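Local coordinates for protein glycosyl transferase (Staphylococcus aureus, PDB 5U02) that belongs to the glycosyltransferases and is modelled here as a helical linker domain followed by two beta-rich C-terminal domains, probably of immunoglobulin-like fold, at residues F5-I16 with F33-T43. Numbering follows the deposited sequence.
Sequences FYEVMRLIAVEI and FLNRHFSFSRT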
ATOM      1  N   PHE A   5       6.086  22.780 -46.859  1.00 94.63           N
ATOM      2  CA  PHE A   5       6.122  23.314 -45.499  1.00 93.15           C
ATOM      3  C   PHE A   5       7.532  23.270 -44.922  1.00 91.65           C
ATOM      4  O   PHE A   5       8.081  24.294 -44.505  1.00 91.85           O
ATOM      5  CB  PHE A   5       5.150  22.529 -44.605  1.00 93.11           C
ATOM      6  CG  PHE A   5       5.237  22.887 -43.143  1.00 93.29           C
ATOM      7  CD1 PHE A   5       5.319  21.901 -42.171  1.00 92.02           C
ATOM      8  CD2 PHE A   5       5.231  24.214 -42.744  1.00 95.42           C
ATOM      9  CE1 PHE A   5       5.393  22.237 -40.831  1.00 91.81           C
ATOM     10  CE2 PHE A   5       5.307  24.560 -41.408  1.00 94.95           C
ATOM     11  CZ  PHE A   5       5.389  23.571 -40.451  1.00 92.92           C
ATOM     12  N   TYR A   6       8.123  22.078 -44.854  1.00 90.12           N
ATOM     13  CA  TYR A   6       9.441  21.922 -44.251  1.00 90.11           C
ATOM     14  C   TYR A   6      10.532  22.572 -45.083  1.00 93.51           C
ATOM     15  O   TYR A   6      11.620  22.841 -44.559  1.00 93.08           O
ATOM     16  CB  TYR A   6       9.748  20.437 -44.039  1.00 88.78           C
ATOM     17  CG  TYR A   6       8.844  19.787 -43.022  1.00 88.22           C
ATOM     18  CD1 TYR A   6       8.829  20.231 -41.707  1.00 88.27           C
ATOM     19  CD2 TYR A   6       8.024  18.720 -43.365  1.00 87.14           C
ATOM     20  CE1 TYR A   6       8.016  19.643 -40.764  1.00 86.32           C
ATOM     21  CE2 TYR A   6       7.205  18.117 -42.424  1.00 87.09           C
ATOM     22  CZ  TYR A   6       7.209  18.584 -41.124  1.00 86.13           C
ATOM     23  OH  TYR A   6       6.400  17.996 -40.179  1.00 84.66           O
ATOM     24  N   GLU A   7      10.266  22.803 -46.370  1.00 95.79           N
ATOM     25  CA  GLU A   7      11.079  23.723 -47.155  1.00 97.12           C
ATOM     26  C   GLU A   7      11.255  25.054 -46.440  1.00 93.92           C
ATOM     27  O   GLU A   7      12.373  25.564 -46.304  1.00 93.21           O
ATOM     28  CB  GLU A   7      10.423  23.962 -48.510  1.00101.21           C
ATOM     29  CG  GLU A   7      11.026  25.092 -49.302  1.00105.05           C
ATOM     30  CD  GLU A   7      12.471  24.802 -49.720  1.00109.80           C
ATOM     31  OE1 GLU A   7      12.677  23.772 -50.382  1.00112.55           O
ATOM     32  OE2 GLU A   7      13.335  25.632 -49.396  1.00110.36           O
ATOM     33  N   VAL A   8      10.137  25.640 -46.004  1.00 91.98           N
ATOM     34  CA  VAL A   8      10.125  26.951 -45.363  1.00 91.46           C
ATOM     35  C   VAL A   8      10.878  26.923 -44.041  1.00 91.12           C
ATOM     36  O   VAL A   8      11.739  27.775 -43.781  1.00 92.20           O
ATOM     37  CB  VAL A   8       8.662  27.404 -45.186  1.00 89.02           C
ATOM     38  CG1 VAL A   8       8.542  28.665 -44.331  1.00 86.49           C
ATOM     39  CG2 VAL A   8       8.039  27.612 -46.558  1.00 90.42           C
ATOM     40  N   MET A   9      10.570  25.945 -43.189  1.00 89.97           N
ATOM     41  CA  MET A   9      11.217  25.873 -41.884  1.00 89.08           C
ATOM     42  C   MET A   9      12.715  25.661 -42.020  1.00 90.31           C
ATOM     43  O   MET A   9      13.487  26.064 -41.142  1.00 90.46           O
ATOM     44  CB  MET A   9      10.593  24.754 -41.061  1.00 87.53           C
ATOM     45  CG  MET A   9       9.105  24.690 -41.226  1.00 87.40           C
ATOM     46  SD  MET A   9       8.296  25.941 -40.217  1.00 87.64           S
ATOM     47  CE  MET A   9       9.022  25.691 -38.604  1.00 85.92           C
ATOM     48  N   ARG A  10      13.139  24.994 -43.095  1.00 90.61           N
ATOM     49  CA  ARG A  10      14.567  24.871 -43.366  1.00 90.47           C
ATOM     50  C   ARG A  10      15.184  26.243 -43.571  1.00 89.59           C
ATOM     51  O   ARG A  10      16.185  26.585 -42.930  1.00 90.19           O
ATOM     52  CB  ARG A  10      14.837  23.980 -44.590  1.00 92.66           C
ATOM     53  CG  ARG A  10      16.336  23.712 -44.784  1.00 94.84           C
ATOM     54  CD  ARG A  10      16.726  23.142 -46.152  1.00 97.42           C
ATOM     55  NE  ARG A  10      16.112  23.779 -47.303  1.00100.06           N
ATOM     56  CZ  ARG A  10      15.890  23.153 -48.454  1.00102.84           C
ATOM     57  NH1 ARG A  10      16.181  21.858 -48.570  1.00105.29           N
ATOM     58  NH2 ARG A  10      15.345  23.808 -49.480  1.00103.00           N
ATOM     59  N   LEU A  11      14.578  27.063 -44.437  1.00 88.15           N
ATOM     60  CA  LEU A  11      15.163  28.364 -44.732  1.00 89.84           C
ATOM     61  C   LEU A  11      15.141  29.279 -43.513  1.00 90.31           C
ATOM     62  O   LEU A  11      16.088  30.045 -43.305  1.00 92.67           O
ATOM     63  CB  LEU A  11      14.450  29.005 -45.924  1.00 90.57           C
ATOM     64  CG  LEU A  11      15.313  29.880 -46.827  1.00 93.34           C
ATOM     65  CD1 LEU A  11      14.711  30.049 -48.151  1.00 94.19           C
ATOM     66  CD2 LEU A  11      15.596  31.209 -46.243  1.00 94.80           C
ATOM     67  N   ILE A  12      14.096  29.197 -42.683  1.00 88.20           N
ATOM     68  CA  ILE A  12      14.088  29.968 -41.442  1.00 87.55           C
ATOM     69  C   ILE A  12      15.252  29.551 -40.554  1.00 87.98           C
ATOM     70  O   ILE A  12      15.942  30.395 -39.973  1.00 87.86           O
ATOM     71  CB  ILE A  12      12.747  29.816 -40.704  1.00 86.10           C
ATOM     72  CG1 ILE A  12      11.581  30.085 -41.645  1.00 86.08           C
ATOM     73  CG2 ILE A  12      12.697  30.768 -39.508  1.00 86.09           C
ATOM     74  CD1 ILE A  12      10.245  30.083 -40.946  1.00 84.46           C
ATOM     75  N   ALA A  13      15.486  28.241 -40.433  1.00 87.85           N
ATOM     76  CA  ALA A  13      16.661  27.770 -39.708  1.00 90.08           C
ATOM     77  C   ALA A  13      17.948  28.297 -40.335  1.00 92.90           C
ATOM     78  O   ALA A  13      18.924  28.568 -39.626  1.00 92.29           O
ATOM     79  CB  ALA A  13      16.667  26.242 -39.665  1.00 90.74           C
ATOM     80  N   VAL A  14      17.967  28.456 -41.662  1.00 97.89           N
ATOM     81  CA  VAL A  14      19.163  28.955 -42.340  1.00101.80           C
ATOM     82  C   VAL A  14      19.438  30.406 -41.949  1.00104.90           C
ATOM     83  O   VAL A  14      20.590  30.789 -41.708  1.00107.69           O
ATOM     84  CB  VAL A  14      19.028  28.794 -43.869  1.00101.52           C
ATOM     85  CG1 VAL A  14      20.249  29.351 -44.576  1.00103.33           C
ATOM     86  CG2 VAL A  14      18.862  27.329 -44.246  1.00100.91           C
ATOM     87  N   GLU A  15      18.387  31.230 -41.856  1.00105.11           N
ATOM     88  CA  GLU A  15      18.599  32.653 -41.597  1.00106.48           C
ATOM     89  C   GLU A  15      18.916  32.928 -40.130  1.00105.50           C
ATOM     90  O   GLU A  15      19.595  33.907 -39.814  1.00106.92           O
ATOM     91  CB  GLU A  15      17.388  33.471 -42.054  1.00105.71           C
ATOM     92  CG  GLU A  15      16.715  32.960 -43.328  1.00106.38           C
ATOM     93  CD  GLU A  15      15.611  33.882 -43.840  1.00107.09           C
ATOM     94  OE1 GLU A  15      14.420  33.547 -43.657  1.00104.79           O
ATOM     95  OE2 GLU A  15      15.954  34.923 -44.442  1.00109.77           O
ATOM     96  N   ILE A  16      18.413  32.105 -39.211  1.00102.37           N
ATOM     97  CA  ILE A  16      18.847  32.229 -37.822  1.00101.16           C
ATOM     98  C   ILE A  16      20.355  32.030 -37.726  1.00104.12           C
ATOM     99  O   ILE A  16      21.025  32.651 -36.890  1.00104.20           O
ATOM    100  CB  ILE A  16      18.084  31.235 -36.918  1.00 97.77           C
ATOM    101  CG1 ILE A  16      16.570  31.449 -37.030  1.00 95.64           C
ATOM    102  CG2 ILE A  16      18.522  31.366 -35.474  1.00 96.64           C
ATOM    103  CD1 ILE A  16      15.761  30.423 -36.250  1.00 92.67           C
ATOM    104  N   PHE A  33      13.584  27.574 -31.002  1.00 76.43           N
ATOM    105  CA  PHE A  33      12.763  27.473 -32.199  1.00 77.44           C
ATOM    106  C   PHE A  33      12.173  26.073 -32.360  1.00 80.78           C
ATOM    107  O   PHE A  33      10.986  25.938 -32.675  1.00 80.54           O
ATOM    108  CB  PHE A  33      13.587  27.887 -33.423  1.00 79.11           C
ATOM    109  CG  PHE A  33      13.013  27.432 -34.732  1.00 80.18           C
ATOM    110  CD1 PHE A  33      11.706  27.730 -35.076  1.00 79.30           C
ATOM    111  CD2 PHE A  33      13.792  26.716 -35.629  1.00 81.24           C
ATOM    112  CE1 PHE A  33      11.185  27.306 -36.279  1.00 78.78           C
ATOM    113  CE2 PHE A  33      13.278  26.292 -36.837  1.00 80.73           C
ATOM    114  CZ  PHE A  33      11.974  26.589 -37.165  1.00 79.85           C
ATOM    115  N   LEU A  34      12.965  25.015 -32.139  1.00 84.29           N
ATOM    116  CA  LEU A  34      12.422  23.674 -32.335  1.00 86.65           C
ATOM    117  C   LEU A  34      11.877  23.032 -31.073  1.00 85.71           C
ATOM    118  O   LEU A  34      11.270  21.960 -31.160  1.00 88.81           O
ATOM    119  CB  LEU A  34      13.440  22.710 -32.953  1.00 89.72           C
ATOM    120  CG  LEU A  34      14.080  23.155 -34.264  1.00 92.49           C
ATOM    121  CD1 LEU A  34      15.334  23.990 -34.054  1.00 94.80           C
ATOM    122  CD2 LEU A  34      14.326  21.992 -35.212  1.00 93.29           C
ATOM    123  N   ASN A  35      12.077  23.624 -29.904  1.00 82.93           N
ATOM    124  CA  ASN A  35      11.279  23.184 -28.774  1.00 81.36           C
ATOM    125  C   ASN A  35       9.816  23.495 -29.053  1.00 80.83           C
ATOM    126  O   ASN A  35       8.930  22.658 -28.853  1.00 80.19           O
ATOM    127  CB  ASN A  35      11.775  23.851 -27.489  1.00 81.26           C
ATOM    128  CG  ASN A  35      13.171  23.391 -27.092  1.00 82.59           C
ATOM    129  OD1 ASN A  35      13.616  22.304 -27.470  1.00 82.27           O
ATOM    130  ND2 ASN A  35      13.870  24.221 -26.327  1.00 83.91           N
ATOM    131  N   ARG A  36       9.560  24.682 -29.601  1.00 82.79           N
ATOM    132  CA  ARG A  36       8.186  25.121 -29.803  1.00 85.92           C
ATOM    133  C   ARG A  36       7.538  24.420 -30.986  1.00 82.80           C
ATOM    134  O   ARG A  36       6.394  23.956 -30.887  1.00 81.89           O
ATOM    135  CB  ARG A  36       8.142  26.632 -30.012  1.00 93.16           C
ATOM    136  CG  ARG A  36       7.792  27.492 -28.794  1.00100.10           C
ATOM    137  CD  ARG A  36       6.999  28.674 -29.309  1.00106.24           C
ATOM    138  NE  ARG A  36       7.760  29.488 -30.232  1.00111.23           N
ATOM    139  CZ  ARG A  36       7.404  29.706 -31.489  1.00113.09           C
ATOM    140  NH1 ARG A  36       6.317  29.114 -31.962  1.00113.24           N
ATOM    141  NH2 ARG A  36       8.157  30.498 -32.265  1.00113.86           N
ATOM    142  N   HIS A  37       8.246  24.376 -32.120  1.00 80.83           N
ATOM    143  CA  HIS A  37       7.706  23.810 -33.352  1.00 78.42           C
ATOM    144  C   HIS A  37       7.324  22.338 -33.179  1.00 74.73           C
ATOM    145  O   HIS A  37       6.277  21.900 -33.666  1.00 75.00           O
ATOM    146  CB  HIS A  37       8.736  24.007 -34.469  1.00 78.96           C
ATOM    147  CG  HIS A  37       8.551  23.104 -35.652  1.00 78.55           C
ATOM    148  ND1 HIS A  37       7.718  23.400 -36.711  1.00 72.92           N
ATOM    149  CD2 HIS A  37       9.117  21.913 -35.946  1.00 73.15           C
ATOM    150  CE1 HIS A  37       7.781  22.427 -37.606  1.00 73.33           C
ATOM    151  NE2 HIS A  37       8.620  21.511 -37.162  1.00 73.46           N
ATOM    152  N   PHE A  38       8.178  21.550 -32.511  1.00 72.42           N
ATOM    153  CA  PHE A  38       7.833  20.161 -32.210  1.00 72.71           C
ATOM    154  C   PHE A  38       6.735  20.067 -31.157  1.00 72.09           C
ATOM    155  O   PHE A  38       6.059  19.038 -31.072  1.00 73.88           O
ATOM    156  CB  PHE A  38       9.069  19.348 -31.741  1.00 73.09           C
ATOM    157  CG  PHE A  38       9.948  18.772 -32.874  1.00 73.76           C
ATOM    158  CD1 PHE A  38      10.971  19.513 -33.442  1.00 73.98           C
ATOM    159  CD2 PHE A  38       9.780  17.471 -33.324  1.00 75.40           C
ATOM    160  CE1 PHE A  38      11.766  19.011 -34.453  1.00 77.46           C
ATOM    161  CE2 PHE A  38      10.578  16.961 -34.339  1.00 78.19           C
ATOM    162  CZ  PHE A  38      11.574  17.737 -34.899  1.00 78.91           C
ATOM    163  N   SER A  39       6.538  21.109 -30.352  1.00 70.37           N
ATOM    164  CA  SER A  39       5.505  21.069 -29.328  1.00 71.20           C
ATOM    165  C   SER A  39       4.165  21.597 -29.819  1.00 73.85           C
ATOM    166  O   SER A  39       3.123  21.206 -29.281  1.00 75.52           O
ATOM    167  CB  SER A  39       5.946  21.869 -28.097  1.00 70.53           C
ATOM    168  OG  SER A  39       7.030  21.241 -27.436  1.00 70.21           O
ATOM    169  N   PHE A  40       4.155  22.464 -30.834  1.00 75.36           N
ATOM    170  CA  PHE A  40       2.937  23.182 -31.185  1.00 77.13           C
ATOM    171  C   PHE A  40       2.664  23.258 -32.685  1.00 79.32           C
ATOM    172  O   PHE A  40       1.858  24.094 -33.107  1.00 79.72           O
ATOM    173  CB  PHE A  40       2.984  24.599 -30.594  1.00 79.37           C
ATOM    174  CG  PHE A  40       3.429  24.632 -29.160  1.00 82.49           C
ATOM    175  CD1 PHE A  40       2.628  24.099 -28.165  1.00 82.06           C
ATOM    176  CD2 PHE A  40       4.659  25.168 -28.810  1.00 84.57           C
ATOM    177  CE1 PHE A  40       3.038  24.109 -26.846  1.00 83.15           C
ATOM    178  CE2 PHE A  40       5.077  25.182 -27.491  1.00 85.00           C
ATOM    179  CZ  PHE A  40       4.266  24.646 -26.509  1.00 84.85           C
ATOM    180  N   SER A  41       3.286  22.412 -33.497  1.00 68.19           N
ATOM    181  CA  SER A  41       3.057  22.438 -34.937  1.00 72.48           C
ATOM    182  C   SER A  41       2.540  21.085 -35.413  1.00 76.00           C
ATOM    183  O   SER A  41       2.272  20.176 -34.619  1.00 74.23           O
ATOM    184  CB  SER A  41       4.332  22.809 -35.694  1.00 72.74           C
ATOM    185  OG  SER A  41       5.218  21.701 -35.727  1.00 74.03           O
ATOM    186  N   ARG A  42       2.401  20.974 -36.739  1.00 80.74           N
ATOM    187  CA  ARG A  42       2.045  19.728 -37.405  1.00 82.79           C
ATOM    188  C   ARG A  42       2.982  18.584 -37.061  1.00 82.30           C
ATOM    189  O   ARG A  42       2.581  17.420 -37.178  1.00 82.72           O
ATOM    190  CB  ARG A  42       2.073  19.931 -38.921  1.00 86.98           C
ATOM    191  CG  ARG A  42       0.731  19.968 -39.587  1.00 90.71           C
ATOM    192  CD  ARG A  42       0.937  19.747 -41.072  1.00 94.45           C
ATOM    193  NE  ARG A  42       0.218  20.693 -41.916  1.00 96.33           N
ATOM    194  CZ  ARG A  42       0.788  21.718 -42.545  1.00 95.86           C
ATOM    195  NH1 ARG A  42       2.092  21.934 -42.419  1.00 95.26           N
ATOM    196  NH2 ARG A  42       0.056  22.529 -43.298  1.00 96.46           N
ATOM    197  N   THR A  43       4.215  18.887 -36.654  1.00 80.95           N
ATOM    198  CA  THR A  43       5.213  17.844 -36.465  1.00 81.41           C
ATOM    199  C   THR A  43       4.915  16.987 -35.234  1.00 82.16           C
ATOM    200  O   THR A  43       5.289  15.809 -35.202  1.00 85.01           O
ATOM    201  CB  THR A  43       6.607  18.478 -36.370  1.00 80.59           C
ATOM    202  OG1 THR A  43       6.804  19.374 -37.471  1.00 82.61           O
ATOM    203  CG2 THR A  43       7.699  17.418 -36.423  1.00 79.17           C
TER
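Met-9 reaches across from helix 5-16 and sets its CE methyl between two rings of the facing helix, 3.4 Å from Phe-33 CZ and 3.2 Å from His-37 ND1. The two helices run nearly antiparallel, at 163°, with axes 12.7 Å apart, so large side chains must span the gap. Methionine suits this middle position because its chain can fold: bends at chi2 and chi3 (-51°) bring the methyl to the edge of the Phe-33 ring, near its plane, while the sulfur lies obliquely to the imidazole. Further along, Phe-33 is broad enough to meet both Ala-13, whose small CB is consistent with the closest backbone approach of the pair, and Ile-16, whose CD1 lies 4.2 Å from Phe-33 CD2.

At the other end the contact turns polar. Tyr-6 lies with its ring edge toward His-37 and Thr-43, and its OH is hydrogen-bonded to Thr-43 OG1 at 3.1 Å, which gives each buried hydroxyl a polar partner, with either able to donate. Thr-43 is itself held by an ST turn, its backbone N bonding to Ser-41 OG. Phe-5 CZ meets the rim of the imidazole in its plane, 3.9 Å from His-37 CE1.

The buried cluster of Met-9, Tyr-6, His-37 and Thr-43 gives way to a looser, solvent-facing side at Arg-42, whose long chain lays NH1 over one face of Phe-5, 3.2 Å from CD1. Guanidinium and ring stand 78° apart, so this cation-pi contact is made by the edge of the cation and not by flat stacking; Met-9 CG covers the opposite face of the ring.

Within the helical linker domain, helix 56-68 packs on Tyr-6 and Arg-42 through Trp-58, while Tyr-96 of helix 93-105 touches Thr-43 and Phe-38, tying this antiparallel pair into the helical bundle.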